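Local coordinates for abhydrolase domain-containing protein (Exiguobacterium antarcticum, PDB 5H3H) that probably hydrolyses esters as an alpha/beta-hydrolase-fold esterase with likely perhydrolase activity, and binds ethaneperoxoic acid in its pocket, at residues V126-D131 and M137-V142; H28-N33 and Q191-L196. One frame throughout, in Å; residues are numbered along the deposited sequence.

Overall arrangement
Strand 23-27 runs into 28-33, the first half of interaction 2, whose partner, 191-196, comes after 157 intervening residues on helix 186-198. That contact closes a long loop, taking in central strands of the sheet, Ser96 at the probable nucleophile elbow and the helices that cover the pocket. Nested inside it is interaction 1, a short local closure in which 126-131, after strand 114-120, folds back on 137-142 at the start of helix 139-149. The two contacts touch where Phe127 CB lies 3.5 Å from Leu196 O. Together they tie loops leaving the sheet to the covering helices, and each supplies residues around the bound ethaneperoxoic acid.

Interaction 1 (V126-D131 and M137-V142); sequences VFTQRD and MTKDEV
At the entry to the helical cap of the alpha/beta hydrolase, Phe127, Thr128 and Gln129 of the loop after strand 114-120 pack on Met137 and the first turn of helix 139-149. Gln129 N donates to Met137 O at 3.0 Å, and the same oxygen receives a CA-H...O contact from Thr128 CA. A chi1 of -178° swings the Phe127 ring away from the backbone N and alongside the Met137 side chain, both pointing the same way. Met137 SD makes an oblique Met-aromatic contact, 4.9 Å from the Phe127 ring centroid, while Val142 CG1 reaches the ring edge near its plane, 3.8 Å from Phe127 CE2. Val142 CG1 also packs on Thr128 CG2 at 3.6 Å. Phe127 also belongs to the ethaneperoxoic acid pocket and touches Leu196 of helix 186-198. The helix start is a capping box: Glu141 N donates to Thr138 OG1, and Thr138 N returns a bond to Glu141 OE2. On the other flank, Arg130 NH1 holds Thr128 OG1 at 2.6 Å and Gln129 O at 3.0 Å, both in the guanidinium plane, the second from above the carbonyl plane. These two bonds fix the guanidinium's rotation. Val126 CG1 lies over one of its faces and Lys139 CE over the opposite one, while Arg130 NH2 donates to Arg197 O. Lys139 NZ is 4.8 Å from Arg130 NH2, a closeness of like charges that its long, weak ion pair with Asp198 may temper.

Interaction 2 (H28-N33 and Q191-L196); sequences HGWPAN and QSAIAL. With F50 (ethaneperoxoic acid), chain D.
Trp30 lies between its own loop and helix 186-198, where Leu196, Ser192 and Ala193 meet its indole beside a probable oxyanion hole of the alpha/beta hydrolase fold. The close packing is at the Trp30 five-membered ring: Leu196 CD1 sits over its face in a CH-pi contact, 4.2 Å from the centroid and 23° off the normal, and Pro31 CB, after a cis peptide bond, covers the opposite face. Ser192 CB comes within 3.7 Å of Trp30 CD1 from an oblique direction. Trp30 turns its indole opposite the backbone N (chi1 176°), toward the helix, where NE1 donates to Thr189 O. Ser192 OG is turned to other partners, Tyr59 OH and Gly188 O. Segment 191-196 meets the six-membered ring more loosely, Ala193 CB standing 4.3 Å from Trp30 CZ2; Phe160 adds an edge-to-face contact to the indole. The partly exposed Gln191 and Ile194 mark the looser side of the helix. Gly29 O receives both His28 ND1, at 2.8 Å, and Ala32 N, from opposite faces of its carbonyl plane, which braces the turn 29-32, with the cis peptide bond at its centre. On the pocket side, the methyl CH3 of ethaneperoxoic acid rests 3.9 Å from Leu196 CD1. Met97 N, the other expected oxyanion-hole donor, and His248 NE2 also bond to the ligand, whose O accepts from Trp30 N at 2.9 Å with an N-H...O angle of 158°.

Interaction 1 (V126-D131 and M137-V142)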
ATOM      1  N   VAL B 126      16.274  -3.882 -10.729  0.50 23.15           N
ATOM      2  CA  VAL B 126      17.131  -2.764 -11.002  0.50 22.21           C
ATOM      3  C   VAL B 126      17.528  -2.931 -12.440  0.50 20.84           C
ATOM      4  O   VAL B 126      17.744  -4.028 -12.924  0.50 17.00           O
ATOM      5  CB  VAL B 126      18.431  -2.745 -10.174  1.00 25.06           C
ATOM      6  CG1 VAL B 126      18.910  -1.310  -9.973  1.00 23.22           C
ATOM      7  CG2 VAL B 126      18.294  -3.448  -8.836  1.00 27.13           C
ATOM      8  N   PHE B 127      17.618  -1.814 -13.128  1.00 21.22           N
ATOM      9  CA  PHE B 127      18.004  -1.842 -14.560  1.00 25.17           C
ATOM     10  C   PHE B 127      19.536  -1.816 -14.736  1.00 28.03           C
ATOM     11  O   PHE B 127      20.041  -2.178 -15.793  1.00 31.19           O
ATOM     12  CB  PHE B 127      17.357  -0.629 -15.279  1.00 24.60           C
ATOM     13  CG  PHE B 127      17.638  -0.549 -16.763  1.00 24.19           C
ATOM     14  CD1 PHE B 127      17.140  -1.497 -17.623  1.00 24.26           C
ATOM     15  CD2 PHE B 127      18.377   0.518 -17.284  1.00 22.80           C
ATOM     16  CE1 PHE B 127      17.369  -1.424 -18.981  1.00 24.39           C
ATOM     17  CE2 PHE B 127      18.601   0.612 -18.622  1.00 26.47           C
ATOM     18  CZ  PHE B 127      18.088  -0.358 -19.492  1.00 24.83           C
ATOM     19  N   THR B 128      20.226  -1.290 -13.738  1.00 25.30           N
ATOM     20  CA  THR B 128      21.683  -1.121 -13.774  1.00 29.29           C
ATOM     21  C   THR B 128      22.366  -1.960 -12.667  1.00 28.31           C
ATOM     22  O   THR B 128      21.721  -2.377 -11.698  1.00 30.46           O
ATOM     23  CB  THR B 128      22.075   0.382 -13.718  1.00 27.58           C
ATOM     24  OG1 THR B 128      21.511   1.031 -12.547  1.00 28.62           O
ATOM     25  CG2 THR B 128      21.579   1.054 -15.008  1.00 29.64           C
ATOM     26  N   GLN B 129      23.650  -2.254 -12.855  1.00 29.49           N
ATOM     27  CA  GLN B 129      24.371  -3.147 -11.920  1.00 31.96           C
ATOM     28  C   GLN B 129      24.563  -2.482 -10.559  1.00 30.75           C
ATOM     29  O   GLN B 129      24.567  -1.260 -10.452  1.00 32.65           O
ATOM     30  CB  GLN B 129      25.723  -3.554 -12.489  1.00 31.64           C
ATOM     31  CG  GLN B 129      25.646  -4.145 -13.877  1.00 34.21           C
ATOM     32  CD  GLN B 129      26.735  -5.183 -14.171  1.00 38.28           C
ATOM     33  OE1 GLN B 129      27.693  -5.350 -13.395  1.00 39.05           O
ATOM     34  NE2 GLN B 129      26.579  -5.899 -15.287  1.00 39.31           N
ATOM     35  N   ARG B 130      24.610  -3.295  -9.512  1.00 36.79           N
ATOM     36  CA  ARG B 130      24.799  -2.835  -8.134  1.00 39.91           C
ATOM     37  C   ARG B 130      25.595  -3.893  -7.388  1.00 47.24           C
ATOM     38  O   ARG B 130      25.727  -5.028  -7.873  1.00 46.09           O
ATOM     39  CB  ARG B 130      23.488  -2.663  -7.377  1.00 37.41           C
ATOM     40  CG  ARG B 130      22.566  -1.563  -7.848  1.00 38.12           C
ATOM     41  CD  ARG B 130      22.902  -0.150  -7.378  1.00 35.22           C
ATOM     42  NE  ARG B 130      21.807   0.728  -7.795  1.00 33.65           N
ATOM     43  CZ  ARG B 130      21.557   1.091  -9.053  1.00 30.68           C
ATOM     44  NH1 ARG B 130      22.338   0.681 -10.056  1.00 27.56           N
ATOM     45  NH2 ARG B 130      20.517   1.865  -9.322  1.00 27.79           N
ATOM     46  N   ASP B 131      26.098  -3.487  -6.212  1.00 50.83           N
ATOM     47  CA  ASP B 131      26.788  -4.332  -5.215  1.00 57.77           C
ATOM     48  C   ASP B 131      26.810  -5.864  -5.470  1.00 55.77           C
ATOM     49  O   ASP B 131      27.830  -6.387  -5.920  1.00 61.30           O
ATOM     50  CB  ASP B 131      26.236  -4.006  -3.814  1.00 63.83           C
ATOM     51  CG  ASP B 131      24.708  -3.858  -3.799  1.00 68.34           C
ATOM     52  OD1 ASP B 131      24.038  -4.901  -3.947  1.00 66.82           O
ATOM     53  OD2 ASP B 131      24.187  -2.718  -3.656  1.00 71.55           O
ATOM     54  N   MET B 137      23.090  -2.980 -17.774  1.00 29.83           N
ATOM     55  CA  MET B 137      23.955  -1.877 -18.058  1.00 30.67           C
ATOM     56  C   MET B 137      24.571  -1.351 -16.749  1.00 30.25           C
ATOM     57  O   MET B 137      23.982  -1.494 -15.706  1.00 29.05           O
ATOM     58  CB  MET B 137      23.147  -0.769 -18.752  1.00 31.39           C
ATOM     59  CG  MET B 137      22.609  -1.184 -20.099  1.00 33.29           C
ATOM     60  SD  MET B 137      21.865   0.249 -20.947  1.00 34.55           S
ATOM     61  CE  MET B 137      21.362  -0.642 -22.417  1.00 36.67           C
ATOM     62  N   THR B 138      25.771  -0.793 -16.784  1.00 31.16           N
ATOM     63  CA  THR B 138      26.322  -0.187 -15.579  1.00 32.15           C
ATOM     64  C   THR B 138      25.681   1.151 -15.614  1.00 34.82           C
ATOM     65  O   THR B 138      25.074   1.511 -16.635  1.00 34.61           O
ATOM     66  CB  THR B 138      27.839  -0.041 -15.652  1.00 34.54           C
ATOM     67  OG1 THR B 138      28.179   0.734 -16.827  1.00 34.97           O
ATOM     68  CG2 THR B 138      28.471  -1.404 -15.798  1.00 34.40           C
ATOM     69  N   LYS B 139      25.798   1.891 -14.522  1.00 32.72           N
ATOM     70  CA  LYS B 139      25.391   3.286 -14.499  1.00 35.28           C
ATOM     71  C   LYS B 139      26.045   4.165 -15.549  1.00 38.49           C
ATOM     72  O   LYS B 139      25.413   5.120 -16.071  1.00 34.73           O
ATOM     73  CB  LYS B 139      25.690   3.908 -13.148  1.00 36.27           C
ATOM     74  CG  LYS B 139      24.516   3.829 -12.246  1.00 37.70           C
ATOM     75  CD  LYS B 139      24.835   4.532 -10.958  1.00 39.12           C
ATOM     76  CE  LYS B 139      23.628   4.508 -10.044  1.00 37.96           C
ATOM     77  NZ  LYS B 139      24.041   5.039  -8.723  1.00 41.18           N
ATOM     78  N   ASP B 140      27.305   3.894 -15.854  1.00 41.19           N
ATOM     79  CA  ASP B 140      28.002   4.718 -16.833  1.00 43.86           C
ATOM     80  C   ASP B 140      27.475   4.431 -18.271  1.00 39.65           C
ATOM     81  O   ASP B 140      27.381   5.378 -19.086  1.00 35.96           O
ATOM     82  CB  ASP B 140      29.541   4.620 -16.655  1.00 51.16           C
ATOM     83  CG  ASP B 140      30.023   5.031 -15.214  1.00 58.12           C
ATOM     84  OD1 ASP B 140      29.307   5.749 -14.461  1.00 60.42           O
ATOM     85  OD2 ASP B 140      31.140   4.618 -14.816  1.00 68.94           O
ATOM     86  N   GLU B 141      27.058   3.188 -18.568  1.00 35.93           N
ATOM     87  CA  GLU B 141      26.371   2.944 -19.852  1.00 34.93           C
ATOM     88  C   GLU B 141      25.063   3.748 -20.042  1.00 34.65           C
ATOM     89  O   GLU B 141      24.744   4.118 -21.141  1.00 29.92           O
ATOM     90  CB  GLU B 141      26.150   1.463 -20.148  1.00 37.86           C
ATOM     91  CG  GLU B 141      27.445   0.758 -20.562  1.00 37.17           C
ATOM     92  CD  GLU B 141      27.456  -0.757 -20.386  1.00 40.16           C
ATOM     93  OE1 GLU B 141      28.304  -1.420 -21.032  1.00 44.35           O
ATOM     94  OE2 GLU B 141      26.686  -1.304 -19.592  1.00 34.16           O
ATOM     95  N   VAL B 142      24.320   4.013 -18.985  1.00 29.58           N
ATOM     96  CA  VAL B 142      23.069   4.770 -19.150  1.00 30.44           C
ATOM     97  C   VAL B 142      23.344   6.269 -19.270  1.00 29.76           C
ATOM     98  O   VAL B 142      22.672   6.993 -20.034  1.00 27.15           O
ATOM     99  CB  VAL B 142      22.016   4.457 -18.041  1.00 30.71           C
ATOM    100  CG1 VAL B 142      21.566   2.994 -18.068  1.00 28.00           C
ATOM    101  CG2 VAL B 142      22.566   4.739 -16.674  1.00 33.43           C
TER

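Interaction 2 (H28-N33 and Q191-L196)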
ATOM      1  N   HIS B  28       3.846   1.078 -21.124  1.00 17.83           N
ATOM      2  CA  HIS B  28       4.890   0.980 -22.170  1.00 17.63           C
ATOM      3  C   HIS B  28       6.327   1.072 -21.654  1.00 18.71           C
ATOM      4  O   HIS B  28       6.606   1.494 -20.531  1.00 15.19           O
ATOM      5  CB  HIS B  28       4.600   2.004 -23.277  1.00 17.77           C
ATOM      6  CG  HIS B  28       4.783   3.445 -22.894  1.00 17.79           C
ATOM      7  ND1 HIS B  28       6.008   4.073 -22.910  1.00 16.95           N
ATOM      8  CD2 HIS B  28       3.891   4.384 -22.485  1.00 21.54           C
ATOM      9  CE1 HIS B  28       5.868   5.331 -22.530  1.00 19.45           C
ATOM     10  NE2 HIS B  28       4.583   5.564 -22.315  1.00 19.72           N
ATOM     11  N   GLY B  29       7.272   0.709 -22.516  1.00 20.09           N
ATOM     12  CA  GLY B  29       8.681   0.892 -22.147  1.00 19.51           C
ATOM     13  C   GLY B  29       9.210   2.243 -22.581  1.00 18.72           C
ATOM     14  O   GLY B  29       8.528   2.987 -23.281  1.00 17.67           O
ATOM     15  N   TRP B  30      10.428   2.524 -22.140  1.00 20.78           N
ATOM     16  CA  TRP B  30      11.188   3.705 -22.537  1.00 22.56           C
ATOM     17  C   TRP B  30      11.747   3.457 -23.964  1.00 23.92           C
ATOM     18  O   TRP B  30      12.272   2.354 -24.203  1.00 20.94           O
ATOM     19  CB  TRP B  30      12.307   3.902 -21.537  1.00 23.73           C
ATOM     20  CG  TRP B  30      13.273   5.029 -21.813  1.00 24.14           C
ATOM     21  CD1 TRP B  30      13.198   6.292 -21.331  1.00 25.64           C
ATOM     22  CD2 TRP B  30      14.475   4.964 -22.590  1.00 23.44           C
ATOM     23  NE1 TRP B  30      14.257   7.033 -21.774  1.00 26.57           N
ATOM     24  CE2 TRP B  30      15.071   6.241 -22.536  1.00 25.39           C
ATOM     25  CE3 TRP B  30      15.106   3.950 -23.328  1.00 22.81           C
ATOM     26  CZ2 TRP B  30      16.283   6.535 -23.196  1.00 25.91           C
ATOM     27  CZ3 TRP B  30      16.271   4.245 -23.986  1.00 24.50           C
ATOM     28  CH2 TRP B  30      16.855   5.514 -23.930  1.00 23.50           C
ATOM     29  N   PRO B  31      11.707   4.443 -24.880  1.00 23.50           N
ATOM     30  CA  PRO B  31      11.053   5.739 -24.714  1.00 21.23           C
ATOM     31  C   PRO B  31       9.939   5.837 -25.735  1.00 20.67           C
ATOM     32  O   PRO B  31       9.884   6.746 -26.567  1.00 21.41           O
ATOM     33  CB  PRO B  31      12.184   6.707 -24.970  1.00 22.46           C
ATOM     34  CG  PRO B  31      13.017   5.974 -26.024  1.00 20.51           C
ATOM     35  CD  PRO B  31      12.700   4.526 -25.974  1.00 20.92           C
ATOM     36  N   ALA B  32       9.023   4.860 -25.679  1.00 17.61           N
ATOM     37  CA  ALA B  32       8.025   4.730 -26.719  1.00 17.97           C
ATOM     38  C   ALA B  32       6.695   5.381 -26.224  1.00 18.09           C
ATOM     39  O   ALA B  32       6.719   6.469 -25.592  1.00 17.30           O
ATOM     40  CB  ALA B  32       7.867   3.283 -27.077  1.00 16.56           C
ATOM     41  N   ASN B  33       5.570   4.747 -26.556  1.00 16.83           N
ATOM     42  CA  ASN B  33       4.243   5.106 -26.004  1.00 18.20           C
ATOM     43  C   ASN B  33       3.301   3.905 -26.092  1.00 18.14           C
ATOM     44  O   ASN B  33       3.711   2.878 -26.604  1.00 13.94           O
ATOM     45  CB  ASN B  33       3.642   6.377 -26.648  1.00 17.29           C
ATOM     46  CG  ASN B  33       3.438   6.251 -28.136  1.00 18.05           C
ATOM     47  OD1 ASN B  33       2.654   5.437 -28.586  1.00 18.79           O
ATOM     48  ND2 ASN B  33       4.097   7.109 -28.900  1.00 18.45           N
ATOM     49  N   GLN B 191      15.045  12.467 -18.328  1.00 20.54           N
ATOM     50  CA  GLN B 191      14.656  12.267 -16.923  1.00 24.04           C
ATOM     51  C   GLN B 191      14.264  10.811 -16.598  1.00 23.25           C
ATOM     52  O   GLN B 191      14.667  10.286 -15.544  1.00 23.70           O
ATOM     53  CB  GLN B 191      13.528  13.245 -16.516  1.00 26.29           C
ATOM     54  CG  GLN B 191      13.832  14.761 -16.636  1.00 32.71           C
ATOM     55  CD  GLN B 191      15.018  15.255 -15.833  1.00 36.01           C
ATOM     56  OE1 GLN B 191      16.186  15.023 -16.176  1.00 41.07           O
ATOM     57  NE2 GLN B 191      14.726  15.955 -14.776  1.00 41.82           N
ATOM     58  N   SER B 192      13.602  10.093 -17.519  1.00 23.26           N
ATOM     59  CA  SER B 192      13.288   8.678 -17.291  1.00 20.71           C
ATOM     60  C   SER B 192      14.495   7.789 -17.359  1.00 21.54           C
ATOM     61  O   SER B 192      14.527   6.791 -16.651  1.00 19.83           O
ATOM     62  CB  SER B 192      12.282   8.120 -18.297  1.00 23.30           C
ATOM     63  OG  SER B 192      11.049   8.796 -18.296  1.00 21.71           O
ATOM     64  N   ALA B 193      15.446   8.081 -18.262  1.00 22.37           N
ATOM     65  CA  ALA B 193      16.791   7.429 -18.243  1.00 23.19           C
ATOM     66  C   ALA B 193      17.505   7.568 -16.911  1.00 22.83           C
ATOM     67  O   ALA B 193      18.122   6.622 -16.473  1.00 25.86           O
ATOM     68  CB  ALA B 193      17.691   7.971 -19.354  1.00 23.26           C
ATOM     69  N   ILE B 194      17.378   8.720 -16.248  1.00 24.03           N
ATOM     70  CA  ILE B 194      17.958   8.950 -14.909  1.00 25.32           C
ATOM     71  C   ILE B 194      17.282   8.035 -13.848  1.00 26.36           C
ATOM     72  O   ILE B 194      17.954   7.465 -13.010  1.00 30.17           O
ATOM     73  CB  ILE B 194      17.898  10.453 -14.540  1.00 27.20           C
ATOM     74  CG1 ILE B 194      18.938  11.199 -15.373  1.00 26.56           C
ATOM     75  CG2 ILE B 194      18.026  10.722 -13.015  1.00 30.75           C
ATOM     76  CD1 ILE B 194      18.952  12.702 -15.144  1.00 31.18           C
ATOM     77  N   ALA B 195      15.962   7.917 -13.909  1.00 24.13           N
ATOM     78  CA  ALA B 195      15.221   6.988 -13.060  1.00 25.50           C
ATOM     79  C   ALA B 195      15.621   5.545 -13.390  1.00 25.39           C
ATOM     80  O   ALA B 195      15.861   4.728 -12.476  1.00 25.26           O
ATOM     81  CB  ALA B 195      13.736   7.212 -13.250  1.00 26.48           C
ATOM     82  N   LEU B 196      15.729   5.219 -14.678  1.00 24.33           N
ATOM     83  CA  LEU B 196      16.261   3.891 -15.050  1.00 25.74           C
ATOM     84  C   LEU B 196      17.619   3.658 -14.421  1.00 27.02           C
ATOM     85  O   LEU B 196      17.899   2.571 -13.892  1.00 28.54           O
ATOM     86  CB  LEU B 196      16.320   3.617 -16.559  1.00 28.18           C
ATOM     87  CG  LEU B 196      14.989   3.231 -17.205  1.00 29.27           C
ATOM     88  CD1 LEU B 196      15.017   3.586 -18.684  1.00 29.12           C
ATOM     89  CD2 LEU B 196      14.622   1.774 -16.989  1.00 29.90           C
TER
HETATM   90  C   F50 D 301      13.102   0.141 -21.354  1.00 35.95           C
HETATM   91  OX1 F50 D 301      11.869  -0.260 -23.562  1.00 40.29           O
HETATM   92  O   F50 D 301      12.165   0.659 -20.784  1.00 32.03           O
HETATM   93  OXT F50 D 301      12.803  -0.660 -22.554  1.00 37.85           O
HETATM   94  CH3 F50 D 301      14.503   0.314 -20.836  1.00 38.09           C